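PDB 3CEU: thiamine phosphate pyrophosphorylase from Bacteroides thetaiotaomicron VPI-5482, which probably joins the pyrimidine and thiazole precursors into thiamine monophosphate, a late step in thiamine diphosphate biosynthesis. Local coordinates for residues E15-T20 and Q185-V190; I29-K34 and G73-A78; Y129-L134 and K162-G167. All coordinates share one frame; numbering follows the deposited sequence.

Interaction 1 of 3, residues E15-T20 and Q185-V190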
loop_
_atom_site.group_PDB
_atom_site.type_symbol
_atom_site.label_atom_id
_atom_site.label_comp_id
_atom_site.label_asym_id
_atom_site.label_seq_id
_atom_site.Cartn_x
_atom_site.Cartn_y
_atom_site.Cartn_z
ATOM N N GLU A 15 -9.787 -14.358 1.643
ATOM C CA GLU A 15 -8.958 -13.153 1.667
ATOM C C GLU A 15 -7.762 -13.320 2.615
ATOM O O GLU A 15 -6.646 -12.900 2.294
ATOM C CB GLU A 15 -9.787 -11.939 2.109
ATOM C CG GLU A 15 -9.037 -10.615 2.001
ATOM C CD GLU A 15 -9.805 -9.425 2.573
ATOM O OE1 GLU A 15 -9.324 -8.285 2.399
ATOM O OE2 GLU A 15 -10.875 -9.622 3.192
ATOM N N ASP A 16 -8.000 -13.936 3.772
ATOM C CA ASP A 16 -6.941 -14.156 4.748
ATOM C C ASP A 16 -5.862 -15.093 4.199
ATOM O O ASP A 16 -4.672 -14.909 4.465
ATOM C CB ASP A 16 -7.518 -14.728 6.052
ATOM C CG ASP A 16 -7.906 -16.198 5.937
ATOM O OD1 ASP A 16 -8.768 -16.531 5.103
ATOM O OD2 ASP A 16 -7.346 -17.017 6.686
ATOM N N LYS A 17 -6.283 -16.095 3.432
ATOM C CA LYS A 17 -5.353 -17.058 2.838
ATOM C C LYS A 17 -4.513 -16.377 1.777
ATOM O O LYS A 17 -3.302 -16.573 1.691
ATOM C CB LYS A 17 -6.108 -18.211 2.167
ATOM C CG LYS A 17 -6.471 -19.387 3.068
ATOM C CD LYS A 17 -7.521 -19.039 4.100
ATOM C CE LYS A 17 -8.071 -20.306 4.749
ATOM N NZ LYS A 17 -8.804 -21.154 3.753
ATOM N N ILE A 18 -5.172 -15.580 0.948
ATOM C CA ILE A 18 -4.459 -14.899 -0.102
ATOM C C ILE A 18 -3.461 -13.931 0.502
ATOM O O ILE A 18 -2.319 -13.868 0.055
ATOM C CB ILE A 18 -5.417 -14.144 -1.045
ATOM C CG1 ILE A 18 -6.405 -15.130 -1.678
ATOM C CG2 ILE A 18 -4.610 -13.445 -2.133
ATOM C CD1 ILE A 18 -7.404 -14.502 -2.628
ATOM N N ILE A 19 -3.881 -13.178 1.518
ATOM C CA ILE A 19 -2.983 -12.217 2.147
ATOM C C ILE A 19 -1.768 -12.910 2.744
ATOM O O ILE A 19 -0.635 -12.459 2.581
ATOM C CB ILE A 19 -3.695 -11.416 3.256
ATOM C CG1 ILE A 19 -4.725 -10.470 2.618
ATOM C CG2 ILE A 19 -2.658 -10.635 4.093
ATOM C CD1 ILE A 19 -5.625 -9.710 3.609
ATOM N N THR A 20 -2.008 -14.014 3.436
ATOM C CA THR A 20 -0.932 -14.761 4.063
ATOM C C THR A 20 0.047 -15.254 3.004
ATOM O O THR A 20 1.268 -15.146 3.159
ATOM C CB THR A 20 -1.517 -15.931 4.844
ATOM O OG1 THR A 20 -2.425 -15.417 5.827
ATOM C CG2 THR A 20 -0.414 -16.727 5.531
ATOM N N GLN A 185 -11.070 -21.252 -9.432
ATOM C CA GLN A 185 -10.932 -22.405 -8.562
ATOM C C GLN A 185 -9.776 -22.211 -7.588
ATOM O O GLN A 185 -9.564 -23.021 -6.682
ATOM C CB GLN A 185 -10.688 -23.664 -9.386
ATOM C CG GLN A 185 -11.533 -24.836 -8.948
ATOM C CD GLN A 185 -12.911 -24.804 -9.564
ATOM O OE1 GLN A 185 -13.047 -24.914 -10.781
ATOM N NE2 GLN A 185 -13.942 -24.643 -8.732
ATOM N N ASN A 186 -9.015 -21.146 -7.792
ATOM C CA ASN A 186 -7.900 -20.852 -6.914
ATOM C C ASN A 186 -7.409 -19.430 -7.131
ATOM O O ASN A 186 -7.925 -18.713 -7.991
ATOM C CB ASN A 186 -6.768 -21.866 -7.122
ATOM C CG ASN A 186 -6.158 -21.800 -8.506
ATOM O OD1 ASN A 186 -5.468 -20.836 -8.849
ATOM N ND2 ASN A 186 -6.404 -22.834 -9.312
ATOM N N TYR A 187 -6.433 -19.016 -6.330
ATOM C CA TYR A 187 -5.895 -17.671 -6.430
ATOM C C TYR A 187 -4.433 -17.632 -6.871
ATOM O O TYR A 187 -3.674 -16.727 -6.508
ATOM C CB TYR A 187 -6.072 -16.931 -5.101
ATOM C CG TYR A 187 -5.674 -17.711 -3.869
ATOM C CD1 TYR A 187 -6.601 -18.494 -3.185
ATOM C CD2 TYR A 187 -4.371 -17.650 -3.380
ATOM C CE1 TYR A 187 -6.242 -19.199 -2.038
ATOM C CE2 TYR A 187 -3.996 -18.350 -2.234
ATOM C CZ TYR A 187 -4.934 -19.122 -1.566
ATOM O OH TYR A 187 -4.560 -19.807 -0.426
ATOM N N LEU A 188 -4.054 -18.620 -7.671
ATOM C CA LEU A 188 -2.701 -18.723 -8.201
ATOM C C LEU A 188 -2.341 -17.478 -9.018
ATOM O O LEU A 188 -1.267 -16.897 -8.841
ATOM C CB LEU A 188 -2.590 -19.978 -9.078
ATOM C CG LEU A 188 -1.727 -21.109 -8.517
ATOM C CD1 LEU A 188 -1.981 -22.413 -9.272
ATOM C CD2 LEU A 188 -0.267 -20.708 -8.621
ATOM N N ALA A 189 -3.244 -17.077 -9.912
ATOM C CA ALA A 189 -3.023 -15.904 -10.759
ATOM C C ALA A 189 -2.652 -14.670 -9.939
ATOM O O ALA A 189 -1.850 -13.842 -10.371
ATOM C CB ALA A 189 -4.274 -15.609 -11.604
ATOM N N VAL A 190 -3.238 -14.530 -8.759
ATOM C CA VAL A 190 -2.911 -13.386 -7.935
ATOM C C VAL A 190 -1.498 -13.530 -7.388
ATOM O O VAL A 190 -0.697 -12.604 -7.490
ATOM C CB VAL A 190 -3.922 -13.223 -6.785
ATOM C CG1 VAL A 190 -3.406 -12.202 -5.760
ATOM C CG2 VAL A 190 -5.256 -12.746 -7.351
#

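Interaction 2 of 3, residues I29-K34 and G73-A78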
loop_
_atom_site.group_PDB
_atom_site.type_symbol
_atom_site.label_atom_id
_atom_site.label_comp_id
_atom_site.label_asym_id
_atom_site.label_seq_id
_atom_site.Cartn_x
_atom_site.Cartn_y
_atom_site.Cartn_z
ATOM N N ILE A 29 4.701 -4.363 2.629
ATOM C CA ILE A 29 3.644 -3.789 3.460
ATOM C C ILE A 29 2.228 -4.030 2.933
ATOM O O ILE A 29 1.995 -4.101 1.725
ATOM C CB ILE A 29 3.854 -2.253 3.618
ATOM C CG1 ILE A 29 5.222 -1.980 4.245
ATOM C CG2 ILE A 29 2.756 -1.652 4.488
ATOM C CD1 ILE A 29 5.586 -0.500 4.331
ATOM N N LEU A 30 1.288 -4.149 3.864
ATOM C CA LEU A 30 -0.120 -4.365 3.545
ATOM C C LEU A 30 -0.925 -3.233 4.154
ATOM O O LEU A 30 -0.832 -2.973 5.352
ATOM C CB LEU A 30 -0.610 -5.685 4.134
ATOM C CG LEU A 30 -2.095 -5.963 3.934
ATOM C CD1 LEU A 30 -2.371 -6.201 2.458
ATOM C CD2 LEU A 30 -2.515 -7.174 4.747
ATOM N N HIS A 31 -1.704 -2.558 3.319
ATOM C CA HIS A 31 -2.558 -1.467 3.771
ATOM C C HIS A 31 -3.990 -1.973 3.856
ATOM O O HIS A 31 -4.644 -2.228 2.836
ATOM C CB HIS A 31 -2.470 -0.271 2.816
ATOM C CG HIS A 31 -1.447 0.747 3.221
ATOM N ND1 HIS A 31 -1.787 2.014 3.652
ATOM C CD2 HIS A 31 -0.098 0.675 3.313
ATOM C CE1 HIS A 31 -0.696 2.673 3.991
ATOM N NE2 HIS A 31 0.346 1.882 3.795
ATOM N N LEU A 32 -4.458 -2.135 5.090
ATOM C CA LEU A 32 -5.808 -2.612 5.359
ATOM C C LEU A 32 -6.777 -1.451 5.222
ATOM O O LEU A 32 -6.801 -0.547 6.053
ATOM C CB LEU A 32 -5.884 -3.201 6.775
ATOM C CG LEU A 32 -7.228 -3.731 7.265
ATOM C CD1 LEU A 32 -7.759 -4.791 6.306
ATOM C CD2 LEU A 32 -7.064 -4.311 8.661
ATOM N N ARG A 33 -7.568 -1.474 4.160
ATOM C CA ARG A 33 -8.546 -0.422 3.921
ATOM C C ARG A 33 -9.911 -1.041 3.645
ATOM O O ARG A 33 -10.137 -1.637 2.591
ATOM C CB ARG A 33 -8.084 0.455 2.750
ATOM C CG ARG A 33 -8.994 1.621 2.377
ATOM C CD ARG A 33 -8.297 2.524 1.362
ATOM N NE ARG A 33 -9.179 3.514 0.752
ATOM C CZ ARG A 33 -10.153 3.234 -0.119
ATOM N NH1 ARG A 33 -10.391 1.982 -0.497
ATOM N NH2 ARG A 33 -10.884 4.217 -0.632
ATOM N N LYS A 34 -10.799 -0.917 4.628
ATOM C CA LYS A 34 -12.161 -1.439 4.552
ATOM C C LYS A 34 -13.112 -0.308 4.940
ATOM O O LYS A 34 -13.614 -0.268 6.065
ATOM C CB LYS A 34 -12.350 -2.596 5.534
ATOM C CG LYS A 34 -11.391 -3.761 5.357
ATOM C CD LYS A 34 -11.529 -4.378 3.979
ATOM C CE LYS A 34 -10.695 -5.644 3.846
ATOM N NZ LYS A 34 -10.798 -6.191 2.470
ATOM N N GLY A 73 1.178 0.408 11.936
ATOM C CA GLY A 73 0.773 1.778 12.205
ATOM C C GLY A 73 -0.559 2.127 11.545
ATOM O O GLY A 73 -1.340 1.245 11.197
ATOM N N ILE A 74 -0.811 3.418 11.356
ATOM C CA ILE A 74 -2.056 3.871 10.768
ATOM C C ILE A 74 -1.855 4.810 9.577
ATOM O O ILE A 74 -0.797 5.441 9.424
ATOM C CB ILE A 74 -2.898 4.606 11.809
ATOM C CG1 ILE A 74 -2.171 5.881 12.243
ATOM C CG2 ILE A 74 -3.136 3.706 13.011
ATOM C CD1 ILE A 74 -2.987 6.809 13.102
ATOM N N HIS A 75 -2.884 4.902 8.738
ATOM C CA HIS A 75 -2.849 5.771 7.563
ATOM C C HIS A 75 -4.018 6.723 7.681
ATOM O O HIS A 75 -5.163 6.321 7.517
ATOM C CB HIS A 75 -3.000 4.959 6.280
ATOM C CG HIS A 75 -2.645 5.722 5.048
ATOM N ND1 HIS A 75 -1.345 6.044 4.727
ATOM C CD2 HIS A 75 -3.416 6.224 4.052
ATOM C CE1 HIS A 75 -1.327 6.705 3.587
ATOM N NE2 HIS A 75 -2.569 6.829 3.154
ATOM N N LEU A 76 -3.739 7.984 7.970
ATOM C CA LEU A 76 -4.809 8.961 8.111
ATOM C C LEU A 76 -5.530 9.163 6.785
ATOM O O LEU A 76 -4.913 9.143 5.725
ATOM C CB LEU A 76 -4.237 10.287 8.609
ATOM C CG LEU A 76 -3.345 10.132 9.832
ATOM C CD1 LEU A 76 -2.771 11.488 10.225
ATOM C CD2 LEU A 76 -4.135 9.527 10.976
ATOM N N ASN A 77 -6.844 9.349 6.845
ATOM C CA ASN A 77 -7.613 9.547 5.627
ATOM C C ASN A 77 -8.901 10.308 5.900
ATOM O O ASN A 77 -9.234 10.584 7.051
ATOM C CB ASN A 77 -7.900 8.195 4.968
ATOM C CG ASN A 77 -8.783 7.309 5.814
ATOM O OD1 ASN A 77 -10.001 7.499 5.876
ATOM N ND2 ASN A 77 -8.176 6.336 6.480
ATOM N N ALA A 78 -9.617 10.651 4.836
ATOM C CA ALA A 78 -10.851 11.419 4.948
ATOM C C ALA A 78 -11.776 10.952 6.065
ATOM O O ALA A 78 -12.216 11.757 6.889
ATOM C CB ALA A 78 -11.592 11.406 3.619
#

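Interaction 3 of 3, residues Y129-L134 and K162-G167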
loop_
_atom_site.group_PDB
_atom_site.type_symbol
_atom_site.label_atom_id
_atom_site.label_comp_id
_atom_site.label_asym_id
_atom_site.label_seq_id
_atom_site.Cartn_x
_atom_site.Cartn_y
_atom_site.Cartn_z
ATOM N N TYR A 129 -0.546 14.781 -12.904
ATOM C CA TYR A 129 0.850 15.202 -13.008
ATOM C C TYR A 129 1.369 15.029 -14.432
ATOM O O TYR A 129 0.642 14.576 -15.318
ATOM C CB TYR A 129 1.724 14.371 -12.070
ATOM C CG TYR A 129 1.217 14.313 -10.651
ATOM C CD1 TYR A 129 1.367 15.397 -9.787
ATOM C CD2 TYR A 129 0.593 13.168 -10.166
ATOM C CE1 TYR A 129 0.911 15.337 -8.472
ATOM C CE2 TYR A 129 0.136 13.099 -8.860
ATOM C CZ TYR A 129 0.301 14.183 -8.017
ATOM O OH TYR A 129 -0.120 14.092 -6.716
ATOM N N THR A 130 2.637 15.381 -14.634
ATOM C CA THR A 130 3.294 15.269 -15.939
ATOM C C THR A 130 4.678 14.658 -15.749
ATOM O O THR A 130 5.437 15.081 -14.875
ATOM C CB THR A 130 3.464 16.644 -16.608
ATOM O OG1 THR A 130 2.196 17.309 -16.664
ATOM C CG2 THR A 130 4.009 16.478 -18.025
ATOM N N ALA A 131 5.008 13.676 -16.580
ATOM C CA ALA A 131 6.290 12.993 -16.490
ATOM C C ALA A 131 7.460 13.945 -16.297
ATOM O O ALA A 131 8.429 13.623 -15.604
ATOM C CB ALA A 131 6.511 12.142 -17.731
ATOM N N GLU A 132 7.362 15.125 -16.898
ATOM C CA GLU A 132 8.426 16.118 -16.811
ATOM C C GLU A 132 8.484 16.812 -15.440
ATOM O O GLU A 132 9.562 16.958 -14.853
ATOM C CB GLU A 132 8.245 17.149 -17.931
ATOM C CG GLU A 132 9.473 17.992 -18.223
ATOM C CD GLU A 132 9.265 18.911 -19.415
ATOM O OE1 GLU A 132 8.415 19.828 -19.323
ATOM O OE2 GLU A 132 9.949 18.715 -20.443
ATOM N N GLU A 133 7.332 17.238 -14.929
ATOM C CA GLU A 133 7.302 17.898 -13.628
ATOM C C GLU A 133 7.646 16.864 -12.558
ATOM O O GLU A 133 8.119 17.198 -11.467
ATOM C CB GLU A 133 5.919 18.504 -13.344
ATOM C CG GLU A 133 4.825 17.494 -13.028
ATOM C CD GLU A 133 3.528 18.151 -12.560
ATOM O OE1 GLU A 133 2.853 18.802 -13.388
ATOM O OE2 GLU A 133 3.190 18.020 -11.360
ATOM N N LEU A 134 7.405 15.600 -12.890
ATOM C CA LEU A 134 7.694 14.505 -11.976
ATOM C C LEU A 134 9.211 14.354 -11.861
ATOM O O LEU A 134 9.742 14.127 -10.778
ATOM C CB LEU A 134 7.062 13.208 -12.493
ATOM C CG LEU A 134 6.211 12.424 -11.497
ATOM C CD1 LEU A 134 5.048 13.274 -11.018
ATOM C CD2 LEU A 134 5.704 11.160 -12.156
ATOM N N LYS A 162 10.013 3.418 -10.397
ATOM C CA LYS A 162 11.246 3.359 -9.622
ATOM C C LYS A 162 12.286 4.242 -10.291
ATOM O O LYS A 162 13.263 4.659 -9.667
ATOM C CB LYS A 162 11.769 1.924 -9.506
ATOM C CG LYS A 162 12.567 1.423 -10.691
ATOM C CD LYS A 162 13.757 0.582 -10.222
ATOM C CE LYS A 162 13.323 -0.667 -9.452
ATOM N NZ LYS A 162 14.499 -1.405 -8.905
ATOM N N ASP A 163 12.068 4.528 -11.571
ATOM C CA ASP A 163 12.977 5.386 -12.321
ATOM C C ASP A 163 12.829 6.809 -11.810
ATOM O O ASP A 163 13.778 7.592 -11.845
ATOM C CB ASP A 163 12.639 5.338 -13.808
ATOM C CG ASP A 163 13.118 4.063 -14.469
ATOM O OD1 ASP A 163 13.412 3.084 -13.744
ATOM O OD2 ASP A 163 13.191 4.033 -15.716
ATOM N N PHE A 164 11.631 7.136 -11.336
ATOM C CA PHE A 164 11.344 8.466 -10.810
ATOM C C PHE A 164 11.941 8.677 -9.418
ATOM O O PHE A 164 11.891 9.782 -8.880
ATOM C CB PHE A 164 9.833 8.691 -10.757
ATOM C CG PHE A 164 9.212 9.015 -12.090
ATOM C CD1 PHE A 164 8.261 8.173 -12.652
ATOM C CD2 PHE A 164 9.550 10.181 -12.766
ATOM C CE1 PHE A 164 7.648 8.488 -13.863
ATOM C CE2 PHE A 164 8.942 10.507 -13.983
ATOM C CZ PHE A 164 7.990 9.659 -14.529
ATOM N N GLY A 165 12.493 7.617 -8.832
ATOM C CA GLY A 165 13.093 7.738 -7.515
ATOM C C GLY A 165 12.161 7.421 -6.357
ATOM O O GLY A 165 12.542 7.582 -5.194
ATOM N N PHE A 166 10.942 6.983 -6.673
ATOM C CA PHE A 166 9.953 6.628 -5.657
ATOM C C PHE A 166 10.485 5.547 -4.722
ATOM O O PHE A 166 11.110 4.580 -5.162
ATOM C CB PHE A 166 8.656 6.133 -6.320
ATOM C CG PHE A 166 7.754 7.240 -6.807
ATOM C CD1 PHE A 166 7.139 8.105 -5.902
ATOM C CD2 PHE A 166 7.536 7.436 -8.171
ATOM C CE1 PHE A 166 6.326 9.147 -6.342
ATOM C CE2 PHE A 166 6.723 8.477 -8.618
ATOM C CZ PHE A 166 6.117 9.336 -7.694
ATOM N N GLY A 167 10.239 5.709 -3.429
ATOM C CA GLY A 167 10.696 4.717 -2.469
ATOM C C GLY A 167 9.787 3.497 -2.448
ATOM O O GLY A 167 9.987 2.579 -1.654
#

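Interaction 1 of 3, residues E15-T20 and Q185-V190
Lys17 meets Tyr187 with the base of its side chain, its CB lying 3.4 Å from Tyr187 OH and approaching obliquely to the ring. The aliphatic chain crosses the tyrosine at about a right angle, then bends at chi2 so that its end leads away from the contact. A lysine suits this exposed border because its methylenes can pack while the ammonium remains outside the apolar patch.

Ile18, next along the helix, does most of the packing. Its CG1 sits over one face of the Tyr187 ring, 3.6 Å from the centroid and 18° off the ring normal, a CH-pi contact displaced toward the CG side. With CG1 anti to the carbonyl carbon (chi1 -59°) and the chain then extended, CD1 passes on to lie 3.7 Å from Tyr187 CB. The other branch, CG2, reaches Val190 CG1 at 4.0 Å. Branching at CB thus lets one isoleucine meet a flat ring and a second branched side chain at once. Tyrosine suits the partner's place: its broad ring offers Ile18 a flat apolar face while its hydroxyl end reaches the more exposed border at Lys17.

Thr20 closes the segment on its own helix: its OG1 donates to Asp16 O at 2.7 Å, and its backbone N reaches the same oxygen from the opposite face of the carbonyl plane. Across the contact, Tyr187 is the N-cap residue of helix 188-201. Just before it, Asn186 OD1 accepts from Leu188 N at 2.9 Å, forming an Asx turn at the helix start.

On the outside of the barrel, Trp176 of helix 173-176 packs on Ile18 and Ile19, and Leu175 on Val190, while Glu15 and Ile19 lean on Leu45 of helix 39-48. The start of the chain's last helix is in this way seated on the first helix.

Interaction 2 of 3, residues I29-K34 and G73-A78
His31 and His75 meet inside the closed parallel barrel of this TIM-barrel protein, projecting from strands 29-32 and 73-75. Strand 57-59 runs between these two, so the two side chains meet inside the barrel over the intervening strand, both touching Val58; the CA atoms of His31 and His75 are 8.2 Å apart.

The rings make a T-shaped, edge-to-face pair, with centroids separated by 5.0 Å and planes at 80°. His31 presents its CE1-ND1 edge to one face of His75, offset toward the rim, and its CE1 comes within 3.5 Å of His75 ND1. The CG of His75 lies anti to its backbone N (chi1 -166°), which carries the ring inward to receive that edge. The backbone of His75 is tied as well: Asn77 ND2 donates to His75 O at 3.2 Å, in the carbonyl plane, and also bonds His60 O.

Histidine suits both places because each ring can pack as an aromatic while its two nitrogens bond to surrounding residues. His31 ND1 is paired with His60 NE2 and His31 NE2 with Tyr110 OH; His75 ND1 is held by Ser92 OG and His75 NE2 by Ser94 OG. These bonds fix the rotation of both rings, so the edge-to-face geometry is part of a polar network spanning several strands, and the buried nitrogens find their partners around the pair rather than in each other.

Interaction 3 of 3, residues Y129-L134 and K162-G167
Leu134 and Phe164 cross at about a right angle, and the leucine lies over the flat of the aromatic ring. Its CD2 methyl stands above the ring centre, 3.6 Å from the centroid and only 11° off the normal, an almost perpendicular CH-pi contact. At the rim, Leu134 CB packs 3.6 Å from Phe164 CE2, so the leucine covers both the middle and one border of the same face. A branched aliphatic residue suits the place because the forked end can set a methyl on the ring while CB packs beside the ring's rim.

Ala131, one helical turn earlier, approaches differently. Its carbonyl oxygen comes to the ring edge, near the ring plane, with Ala131 O 3.5 Å from Phe164 CE2, where the aromatic C-H bonds point. The small methyl is more distant, Ala131 CB lying 4.3 Å from Phe164 CZ; alanine leaves room for the ring beside the first turn of helix 131-139.

Phe164 lies just before the Schellman turn that follows helix 158-163. Its CG is anti to the carbonyl carbon (chi1 -78°), which swings the ring toward the neighbouring helix, where Arg135 and Gln138 also touch it. Directly after it, Gly165 turns the chain in that motif, its positive phi of 93° suiting glycine, and Gly165 N bonds Lys162 O at 3.2 Å. The Phe166 ring then packs on the strands, meeting Met113 of strand 110-113, which Leu134 also touches.

The contact thus joins two consecutive outer helices of the barrel through dispersion and exclusion of water, with a weakly polar touch where the carbonyl oxygen faces the slightly positive ring edge. Such forces depend on shape: the buried ring is gripped by close fit on its face and at its border.

Interactions 2 and 3 follow one another along the chain, and both are nested within the long loop that interaction 1 closes by bringing helix 188-201 back to helix 15-24. Interaction 2 lies inside the barrel, while the other two join elements on its outside, on opposite sides of the chain's centre with their centres about 31 Å apart. Interactions 1 and 2 touch directly: Glu15 OE1 forms a salt bridge of 2.6 Å with Lys34 NZ, and Ile19 CG2 packs 3.5 Å from Leu30 CD2, linking helix 15-24 to strand 29-32. Interaction 3 touches neither. Together they sample a histidine pair within the barrel and two largely apolar contacts of its outer layer.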